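PDB 5ISU: Lmo0135 protein from Listeria monocytogenes EGD-e, which probably serves as the extracellular solute-binding component of an ABC transporter, with peptides as the likely cargo. Local coordinates for residues K156-G161 / S168-N173; D405-K410 / E447-I452; Y409-L412 / P418-Y421. One frame throughout, in Å; residues are numbered along the deposited sequence.

How the interactions relate
Followed from the N terminus, the chain first meets itself in interaction 1, where helix 156-159 and the 3-10 turn after it close a short loop ahead of strand 180-186. Some 230 residues later, past strand 395-400, segment 405-410 opens interaction 2, a long closure that brings the loop against helix 442-458. Interaction 3 starts from the same stretch, sharing Tyr-409 and Lys-410, and closes locally at 418-421, so the two overlap at their start and interaction 3 closes well before interaction 2 does. The centres of interactions 2 and 3 lie about 13 Å apart, whereas the centre of interaction 1 is about 38 Å from that of interaction 2 and about 34 Å from the third.

Interaction 1: residues K156-G161 / S168-N173; sequences KHIFEG and SDKNKN. With EDO (1,2-ethanediol), chain B.
Lys-170 reaches from a short 3-10 turn to the end of helix 156-159 and gives the contact its one direct hydrogen bond: NZ donates to the backbone O of Ile-158 at 2.7 Å. The donor lies in the carbonyl plane, with a C=O...N angle of 159°. The lysine gets there because its chain is extended beyond CG, with chi2, chi3 and chi4 all near 180°. Within its own segment, Lys-170 N donates to Ser-168 OG at 3.2 Å, an ST turn that holds the start of the 3-10 turn.

Van der Waals contacts run beside this bond. Ile-158 CG2 touches Lys-170 CD at 3.8 Å, the two side chains meeting at a slant, while the same CG2 also lies over one face of the Phe-159 ring, toward its rim. Phe-159 swings its far end to the turn, where CZ approaches Asn-171 OD1 at 3.6 Å; ring and amide planes are 28° apart. The amide is held by outside partners, Ile-165 O taking ND2 and Asn-32 ND2 giving to OD1, and Phe-98 of helix 93-104 packs on the phenyl ring.

Charge pairing joins the helix to the residue just beyond it: Lys-156 NZ bridges to Glu-160 OE2 at 3.0 Å, arriving from above the carboxylate plane, and also donates to O2 of a 1,2-ethanediol, probably from the crystallisation liquor, at 3.2 Å.

The chemistry implies a division of labour: lysine methylenes, an isoleucine methyl and a phenyl ring pack beside the bond, while the C-terminal carbonyl's partial negative charge may add modestly to the ammonium's attraction.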
loop_
_atom_site.group_PDB
_atom_site.type_symbol
_atom_site.label_atom_id
_atom_site.label_comp_id
_atom_site.label_asym_id
_atom_site.label_seq_id
_atom_site.Cartn_x
_atom_site.Cartn_y
_atom_site.Cartn_z
ATOM N N LYS A 156 19.154 17.889 -5.557
ATOM C CA LYS A 156 20.577 17.806 -5.290
ATOM C C LYS A 156 21.076 19.111 -4.635
ATOM O O LYS A 156 21.747 19.074 -3.596
ATOM C CB LYS A 156 21.320 17.503 -6.602
ATOM C CG LYS A 156 22.848 17.411 -6.539
ATOM C CD LYS A 156 23.387 17.048 -7.921
ATOM C CE LYS A 156 24.910 17.089 -8.017
ATOM N NZ LYS A 156 25.584 16.079 -7.153
ATOM N N HIS A 157 20.679 20.262 -5.190
ATOM C CA HIS A 157 21.131 21.544 -4.639
ATOM C C HIS A 157 20.763 21.751 -3.148
ATOM O O HIS A 157 21.383 22.552 -2.458
ATOM C CB HIS A 157 20.638 22.723 -5.496
ATOM C CG HIS A 157 19.181 23.031 -5.336
ATOM N ND1 HIS A 157 18.195 22.347 -6.012
ATOM C CD2 HIS A 157 18.550 23.968 -4.590
ATOM C CE1 HIS A 157 17.016 22.831 -5.667
ATOM N NE2 HIS A 157 17.203 23.826 -4.817
ATOM N N ILE A 158 19.769 21.010 -2.668
ATOM C CA ILE A 158 19.326 21.086 -1.272
ATOM C C ILE A 158 20.036 20.057 -0.378
ATOM O O ILE A 158 20.501 20.396 0.703
ATOM C CB ILE A 158 17.797 20.828 -1.152
ATOM C CG1 ILE A 158 16.978 21.866 -1.944
ATOM C CG2 ILE A 158 17.337 20.817 0.303
ATOM C CD1 ILE A 158 17.163 23.305 -1.516
ATOM N N PHE A 159 20.097 18.804 -0.813
ATOM C CA PHE A 159 20.676 17.724 0.029
ATOM C C PHE A 159 22.127 17.281 -0.230
ATOM O O PHE A 159 22.655 16.471 0.520
ATOM C CB PHE A 159 19.750 16.519 0.028
ATOM C CG PHE A 159 18.412 16.803 0.627
ATOM C CD1 PHE A 159 18.251 16.817 2.001
ATOM C CD2 PHE A 159 17.309 17.045 -0.181
ATOM C CE1 PHE A 159 17.011 17.071 2.569
ATOM C CE2 PHE A 159 16.072 17.298 0.371
ATOM C CZ PHE A 159 15.916 17.312 1.750
ATOM N N GLU A 160 22.768 17.807 -1.266
ATOM C CA GLU A 160 24.164 17.489 -1.541
ATOM C C GLU A 160 25.037 17.913 -0.339
ATOM O O GLU A 160 24.959 19.055 0.116
ATOM C CB GLU A 160 24.601 18.234 -2.800
ATOM C CG GLU A 160 26.014 17.958 -3.286
ATOM C CD GLU A 160 26.344 18.760 -4.533
ATOM O OE1 GLU A 160 26.007 19.967 -4.569
ATOM O OE2 GLU A 160 26.950 18.186 -5.471
ATOM N N GLY A 161 25.835 16.981 0.187
ATOM C CA GLY A 161 26.704 17.254 1.337
ATOM C C GLY A 161 26.030 17.163 2.706
ATOM O O GLY A 161 26.637 17.520 3.722
ATOM N N SER A 168 17.769 15.957 8.843
ATOM C CA SER A 168 18.039 17.340 8.406
ATOM C C SER A 168 16.857 18.297 8.588
ATOM O O SER A 168 15.721 17.973 8.230
ATOM C CB SER A 168 18.464 17.356 6.931
ATOM O OG SER A 168 18.669 18.678 6.455
ATOM N N ASP A 169 17.149 19.481 9.130
ATOM C CA ASP A 169 16.133 20.518 9.347
ATOM C C ASP A 169 15.618 21.076 8.011
ATOM O O ASP A 169 14.593 21.760 7.965
ATOM C CB ASP A 169 16.596 21.613 10.358
ATOM C CG ASP A 169 17.900 22.325 9.960
ATOM O OD1 ASP A 169 18.298 22.290 8.779
ATOM O OD2 ASP A 169 18.520 22.959 10.855
ATOM N N LYS A 170 16.304 20.744 6.917
ATOM C CA LYS A 170 15.814 21.121 5.584
ATOM C C LYS A 170 14.476 20.424 5.256
ATOM O O LYS A 170 13.729 20.890 4.380
ATOM C CB LYS A 170 16.865 20.823 4.518
ATOM C CG LYS A 170 18.050 21.769 4.581
ATOM C CD LYS A 170 19.132 21.397 3.587
ATOM C CE LYS A 170 20.309 22.357 3.677
ATOM N NZ LYS A 170 21.368 22.029 2.686
ATOM N N ASN A 171 14.182 19.310 5.943
ATOM C CA ASN A 171 12.906 18.594 5.753
ATOM C C ASN A 171 11.766 19.350 6.415
ATOM O O ASN A 171 10.610 19.011 6.186
ATOM C CB ASN A 171 12.954 17.174 6.311
ATOM C CG ASN A 171 13.894 16.281 5.538
ATOM O OD1 ASN A 171 13.750 16.109 4.328
ATOM N ND2 ASN A 171 14.846 15.683 6.236
ATOM N N LYS A 172 12.101 20.329 7.267
ATOM C CA LYS A 172 11.082 21.187 7.887
ATOM C C LYS A 172 10.436 22.121 6.848
ATOM O O LYS A 172 9.303 22.549 7.047
ATOM C CB LYS A 172 11.639 22.000 9.062
ATOM C CG LYS A 172 11.947 21.178 10.311
ATOM C CD LYS A 172 12.834 21.966 11.273
ATOM C CE LYS A 172 13.115 21.241 12.582
ATOM N NZ LYS A 172 11.916 21.205 13.463
ATOM N N ASN A 173 11.145 22.447 5.774
ATOM C CA ASN A 173 10.565 23.289 4.726
ATOM C C ASN A 173 10.874 22.629 3.374
ATOM O O ASN A 173 11.671 23.137 2.588
ATOM C CB ASN A 173 11.073 24.724 4.845
ATOM C CG ASN A 173 10.827 25.309 6.236
ATOM O OD1 ASN A 173 9.862 26.040 6.449
ATOM N ND2 ASN A 173 11.666 24.941 7.197
HETATM C C1 EDO B . 26.218 12.395 -5.790
HETATM O O1 EDO B . 25.759 11.543 -4.738
HETATM C C2 EDO B . 25.647 11.910 -7.113
HETATM O O2 EDO B . 25.233 13.026 -7.901
#

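Interaction 2: residues D405-K410 / E447-I452; sequences DPDAYK and EIYEKI
Pro-406 sets its CG over the centre of one face of the Tyr-449 ring, 3.5 Å from the ring centroid and only 4° off the normal. This is a CH-pi contact centred on the aromatic face; Pro-406 CB adds a touch at 3.6 Å to Tyr-449 CD1, and the two side chains cross at about a right angle. At the phenol end, one water in the plane of the tyrosine ring bridges Tyr-449 OH and Asp-407 OD1, donating to Asp-407 OD1 at 2.7 Å, while Arg-445 NH2 gives a further hydrogen bond to the hydroxyl. With CG anti to the backbone N (chi1 -175°), the Asp-407 carboxylate can meet this water and also form a salt bridge with Lys-410, whose NZ lies 3.0 Å from Asp-407 OD1. Asp-405 fixes the start of the turn: its OD1 accepts from Asp-407 N at 2.7 Å, through the anti lone pair, in an Asx turn, and its OD2 pairs with Arg-445. The buried contact thus sets the 3-10 segment after strand 395-400 against helix 442-458, with helix 427-438 alongside, where Ala-437 touches Asp-407 and Trp-433 touches Tyr-409, Lys-410 and Ile-452.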
loop_
_atom_site.group_PDB
_atom_site.type_symbol
_atom_site.label_atom_id
_atom_site.label_comp_id
_atom_site.label_asym_id
_atom_site.label_seq_id
_atom_site.Cartn_x
_atom_site.Cartn_y
_atom_site.Cartn_z
ATOM N N ASP A 405 4.032 -5.178 -8.702
ATOM C CA ASP A 405 4.865 -6.305 -9.101
ATOM C C ASP A 405 4.840 -7.348 -7.988
ATOM O O ASP A 405 5.093 -7.021 -6.824
ATOM C CB ASP A 405 6.304 -5.885 -9.449
ATOM C CG ASP A 405 7.133 -7.057 -10.064
ATOM O OD1 ASP A 405 7.465 -8.038 -9.330
ATOM O OD2 ASP A 405 7.465 -6.992 -11.282
ATOM N N PRO A 406 4.563 -8.621 -8.349
ATOM C CA PRO A 406 4.473 -9.672 -7.332
ATOM C C PRO A 406 5.772 -9.945 -6.567
ATOM O O PRO A 406 5.727 -10.537 -5.503
ATOM C CB PRO A 406 4.029 -10.900 -8.138
ATOM C CG PRO A 406 4.529 -10.639 -9.526
ATOM C CD PRO A 406 4.417 -9.168 -9.720
ATOM N N ASP A 407 6.911 -9.508 -7.079
ATOM C CA ASP A 407 8.192 -9.738 -6.367
ATOM C C ASP A 407 8.208 -9.063 -4.983
ATOM O O ASP A 407 8.845 -9.556 -4.057
ATOM C CB ASP A 407 9.364 -9.220 -7.182
ATOM C CG ASP A 407 10.717 -9.537 -6.540
ATOM O OD1 ASP A 407 11.054 -10.734 -6.382
ATOM O OD2 ASP A 407 11.465 -8.585 -6.227
ATOM N N ALA A 408 7.486 -7.954 -4.829
ATOM C CA ALA A 408 7.452 -7.267 -3.536
ATOM C C ALA A 408 6.804 -8.121 -2.422
ATOM O O ALA A 408 7.052 -7.890 -1.237
ATOM C CB ALA A 408 6.743 -5.907 -3.659
ATOM N N TYR A 409 6.011 -9.122 -2.811
ATOM C CA TYR A 409 5.327 -9.987 -1.856
ATOM C C TYR A 409 6.227 -11.037 -1.222
ATOM O O TYR A 409 5.797 -11.709 -0.289
ATOM C CB TYR A 409 4.148 -10.699 -2.519
ATOM C CG TYR A 409 2.984 -9.834 -2.980
ATOM C CD1 TYR A 409 3.100 -8.970 -4.060
ATOM C CD2 TYR A 409 1.731 -9.979 -2.408
ATOM C CE1 TYR A 409 2.016 -8.230 -4.509
ATOM C CE2 TYR A 409 0.648 -9.246 -2.845
ATOM C CZ TYR A 409 0.789 -8.383 -3.899
ATOM O OH TYR A 409 -0.321 -7.663 -4.320
ATOM N N LYS A 410 7.453 -11.187 -1.715
ATOM C CA LYS A 410 8.404 -12.176 -1.155
ATOM C C LYS A 410 8.591 -12.129 0.356
ATOM O O LYS A 410 8.692 -13.179 0.996
ATOM C CB LYS A 410 9.801 -11.981 -1.747
ATOM C CG LYS A 410 9.973 -12.445 -3.174
ATOM C CD LYS A 410 11.429 -12.378 -3.636
ATOM C CE LYS A 410 12.017 -10.979 -3.514
ATOM N NZ LYS A 410 13.247 -10.862 -4.346
ATOM N N GLU A 447 3.758 -17.689 -15.962
ATOM C CA GLU A 447 3.621 -19.079 -15.493
ATOM C C GLU A 447 4.185 -19.304 -14.087
ATOM O O GLU A 447 3.601 -20.036 -13.303
ATOM C CB GLU A 447 4.255 -20.076 -16.478
ATOM C CG GLU A 447 3.504 -20.178 -17.795
ATOM C CD GLU A 447 4.063 -21.224 -18.758
ATOM O OE1 GLU A 447 5.084 -21.892 -18.455
ATOM O OE2 GLU A 447 3.460 -21.385 -19.841
ATOM N N ILE A 448 5.297 -18.644 -13.771
ATOM C CA ILE A 448 5.931 -18.779 -12.457
ATOM C C ILE A 448 5.044 -18.207 -11.349
ATOM O O ILE A 448 4.814 -18.871 -10.333
ATOM C CB ILE A 448 7.333 -18.117 -12.423
ATOM C CG1 ILE A 448 8.280 -18.887 -13.343
ATOM C CG2 ILE A 448 7.901 -18.118 -11.001
ATOM C CD1 ILE A 448 9.560 -18.152 -13.685
ATOM N N TYR A 449 4.549 -16.989 -11.523
ATOM C CA TYR A 449 3.692 -16.419 -10.485
ATOM C C TYR A 449 2.319 -17.116 -10.410
ATOM O O TYR A 449 1.686 -17.109 -9.354
ATOM C CB TYR A 449 3.613 -14.898 -10.575
ATOM C CG TYR A 449 4.951 -14.271 -10.223
ATOM C CD1 TYR A 449 5.374 -14.182 -8.898
ATOM C CD2 TYR A 449 5.798 -13.800 -11.210
ATOM C CE1 TYR A 449 6.611 -13.647 -8.577
ATOM C CE2 TYR A 449 7.030 -13.260 -10.900
ATOM C CZ TYR A 449 7.435 -13.179 -9.589
ATOM O OH TYR A 449 8.656 -12.601 -9.309
ATOM N N GLU A 450 1.883 -17.745 -11.498
ATOM C CA GLU A 450 0.638 -18.542 -11.444
ATOM C C GLU A 450 0.847 -19.765 -10.555
ATOM O O GLU A 450 -0.017 -20.070 -9.718
ATOM C CB GLU A 450 0.129 -18.926 -12.825
ATOM C CG GLU A 450 -0.483 -17.732 -13.538
ATOM C CD GLU A 450 -1.046 -18.054 -14.909
ATOM O OE1 GLU A 450 -0.684 -19.100 -15.502
ATOM O OE2 GLU A 450 -1.855 -17.239 -15.402
ATOM N N LYS A 451 2.004 -20.418 -10.678
ATOM C CA LYS A 451 2.279 -21.565 -9.831
ATOM C C LYS A 451 2.370 -21.151 -8.388
ATOM O O LYS A 451 1.893 -21.866 -7.523
ATOM C CB LYS A 451 3.540 -22.360 -10.241
ATOM C CG LYS A 451 3.333 -23.230 -11.474
ATOM C CD LYS A 451 4.214 -24.489 -11.475
ATOM C CE LYS A 451 5.700 -24.226 -11.676
ATOM N NZ LYS A 451 6.023 -23.815 -13.071
ATOM N N ILE A 452 2.991 -20.003 -8.131
ATOM C CA ILE A 452 3.132 -19.473 -6.763
ATOM C C ILE A 452 1.752 -19.233 -6.145
ATOM O O ILE A 452 1.485 -19.687 -5.027
ATOM C CB ILE A 452 4.020 -18.208 -6.731
ATOM C CG1 ILE A 452 5.458 -18.587 -7.131
ATOM C CG2 ILE A 452 4.011 -17.574 -5.342
ATOM C CD1 ILE A 452 6.394 -17.417 -7.293
HETATM O O HOH W 1 9.664 -12.995 -7.087
#

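Interaction 3: residues Y409-L412 / P418-Y421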
loop_
_atom_site.group_PDB
_atom_site.type_symbol
_atom_site.label_atom_id
_atom_site.label_comp_id
_atom_site.label_asym_id
_atom_site.label_seq_id
_atom_site.Cartn_x
_atom_site.Cartn_y
_atom_site.Cartn_z
ATOM N N TYR A 409 6.011 -9.122 -2.811
ATOM C CA TYR A 409 5.327 -9.987 -1.856
ATOM C C TYR A 409 6.227 -11.037 -1.222
ATOM O O TYR A 409 5.797 -11.709 -0.289
ATOM C CB TYR A 409 4.148 -10.699 -2.519
ATOM C CG TYR A 409 2.984 -9.834 -2.980
ATOM C CD1 TYR A 409 3.100 -8.970 -4.060
ATOM C CD2 TYR A 409 1.731 -9.979 -2.408
ATOM C CE1 TYR A 409 2.016 -8.230 -4.509
ATOM C CE2 TYR A 409 0.648 -9.246 -2.845
ATOM C CZ TYR A 409 0.789 -8.383 -3.899
ATOM O OH TYR A 409 -0.321 -7.663 -4.320
ATOM N N LYS A 410 7.453 -11.187 -1.715
ATOM C CA LYS A 410 8.404 -12.176 -1.155
ATOM C C LYS A 410 8.591 -12.129 0.356
ATOM O O LYS A 410 8.692 -13.179 0.996
ATOM C CB LYS A 410 9.801 -11.981 -1.747
ATOM C CG LYS A 410 9.973 -12.445 -3.174
ATOM C CD LYS A 410 11.429 -12.378 -3.636
ATOM C CE LYS A 410 12.017 -10.979 -3.514
ATOM N NZ LYS A 410 13.247 -10.862 -4.346
ATOM N N SER A 411 8.675 -10.910 0.902
ATOM C CA SER A 411 8.910 -10.672 2.336
ATOM C C SER A 411 7.766 -11.166 3.250
ATOM O O SER A 411 7.882 -11.154 4.482
ATOM C CB SER A 411 9.190 -9.177 2.571
ATOM O OG SER A 411 8.094 -8.368 2.133
ATOM N N LEU A 412 6.666 -11.597 2.632
ATOM C CA LEU A 412 5.512 -12.144 3.350
ATOM C C LEU A 412 5.412 -13.660 3.189
ATOM O O LEU A 412 4.609 -14.294 3.878
ATOM C CB LEU A 412 4.214 -11.531 2.810
ATOM C CG LEU A 412 3.996 -10.034 3.011
ATOM C CD1 LEU A 412 3.199 -9.448 1.857
ATOM C CD2 LEU A 412 3.325 -9.761 4.344
ATOM N N PRO A 418 10.769 -11.648 7.346
ATOM C CA PRO A 418 10.303 -11.111 8.621
ATOM C C PRO A 418 8.781 -10.922 8.687
ATOM O O PRO A 418 8.231 -10.906 9.784
ATOM C CB PRO A 418 11.033 -9.761 8.728
ATOM C CG PRO A 418 11.278 -9.356 7.323
ATOM C CD PRO A 418 11.485 -10.631 6.550
ATOM N N TYR A 419 8.104 -10.802 7.540
ATOM C CA TYR A 419 6.643 -10.633 7.564
ATOM C C TYR A 419 5.886 -11.919 7.169
ATOM O O TYR A 419 4.732 -11.857 6.784
ATOM C CB TYR A 419 6.218 -9.416 6.721
ATOM C CG TYR A 419 7.055 -8.174 6.990
ATOM C CD1 TYR A 419 6.965 -7.492 8.211
ATOM C CD2 TYR A 419 7.921 -7.665 6.019
ATOM C CE1 TYR A 419 7.735 -6.359 8.459
ATOM C CE2 TYR A 419 8.689 -6.526 6.257
ATOM C CZ TYR A 419 8.594 -5.876 7.476
ATOM O OH TYR A 419 9.345 -4.743 7.722
ATOM N N ASN A 420 6.540 -13.077 7.296
ATOM C CA ASN A 420 5.919 -14.384 7.004
ATOM C C ASN A 420 5.134 -14.773 8.264
ATOM O O ASN A 420 5.588 -15.593 9.077
ATOM C CB ASN A 420 7.021 -15.410 6.677
ATOM C CG ASN A 420 6.490 -16.792 6.269
ATOM O OD1 ASN A 420 5.346 -17.170 6.534
ATOM N ND2 ASN A 420 7.365 -17.572 5.631
ATOM N N TYR A 421 3.953 -14.179 8.411
ATOM C CA TYR A 421 3.096 -14.382 9.609
ATOM C C TYR A 421 2.646 -15.826 9.850
ATOM O O TYR A 421 2.460 -16.249 11.002
ATOM C CB TYR A 421 1.878 -13.431 9.574
ATOM C CG TYR A 421 2.280 -11.951 9.537
ATOM C CD1 TYR A 421 3.024 -11.391 10.577
ATOM C CD2 TYR A 421 1.907 -11.115 8.481
ATOM C CE1 TYR A 421 3.402 -10.057 10.564
ATOM C CE2 TYR A 421 2.279 -9.775 8.463
ATOM C CZ TYR A 421 3.026 -9.253 9.512
ATOM O OH TYR A 421 3.406 -7.937 9.525
#
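The loop between strand 395-400 and helix 427-438 folds back on itself here, and its two limbs, 409-412 and 418-421, meet through both backbone and side-chain atoms. Ser-411 O accepts a weak hydrogen bond from Tyr-419 N at 3.1 Å, bent to 132° at the hydrogen. Two CA-H...O contacts then run in opposite senses between the limbs: Asn-420 CA approaches Leu-412 O at 3.4 Å, and Leu-412 CA approaches Tyr-419 O at 3.5 Å. Neither limb is a strand, and these contacts are not part of a sheet.

Asn-420 is the centre of an inverse gamma turn, in which Tyr-421 N donates a weak bond to Tyr-419 O at 2.9 Å. That carbonyl is therefore shared between the turn and Leu-412, and it also sits above one face of the Tyr-421 ring, toward the rim. The buried amide of Asn-420 turns to the rest of the loop, its ND2 donating to Leu-414 O and to Tyr-424 O.

Among the side chains, Leu-412 bridges to both tyrosines with one methyl, CD2. With CG beside its own backbone N (chi1 -65°), it brings CD2 to within 3.8 Å of Tyr-419 CB and 4.2 Å of Tyr-421 CE2. Ser-411 CB lies at the edge of the Tyr-419 ring, in its plane, while Pro-418 CG rests over one ring face, offset toward the rim. Beyond the loop, Leu-412 packs on Tyr-400 of strand 395-400, and Tyr-421 on Tyr-260 and Thr-262 of strand 248-263.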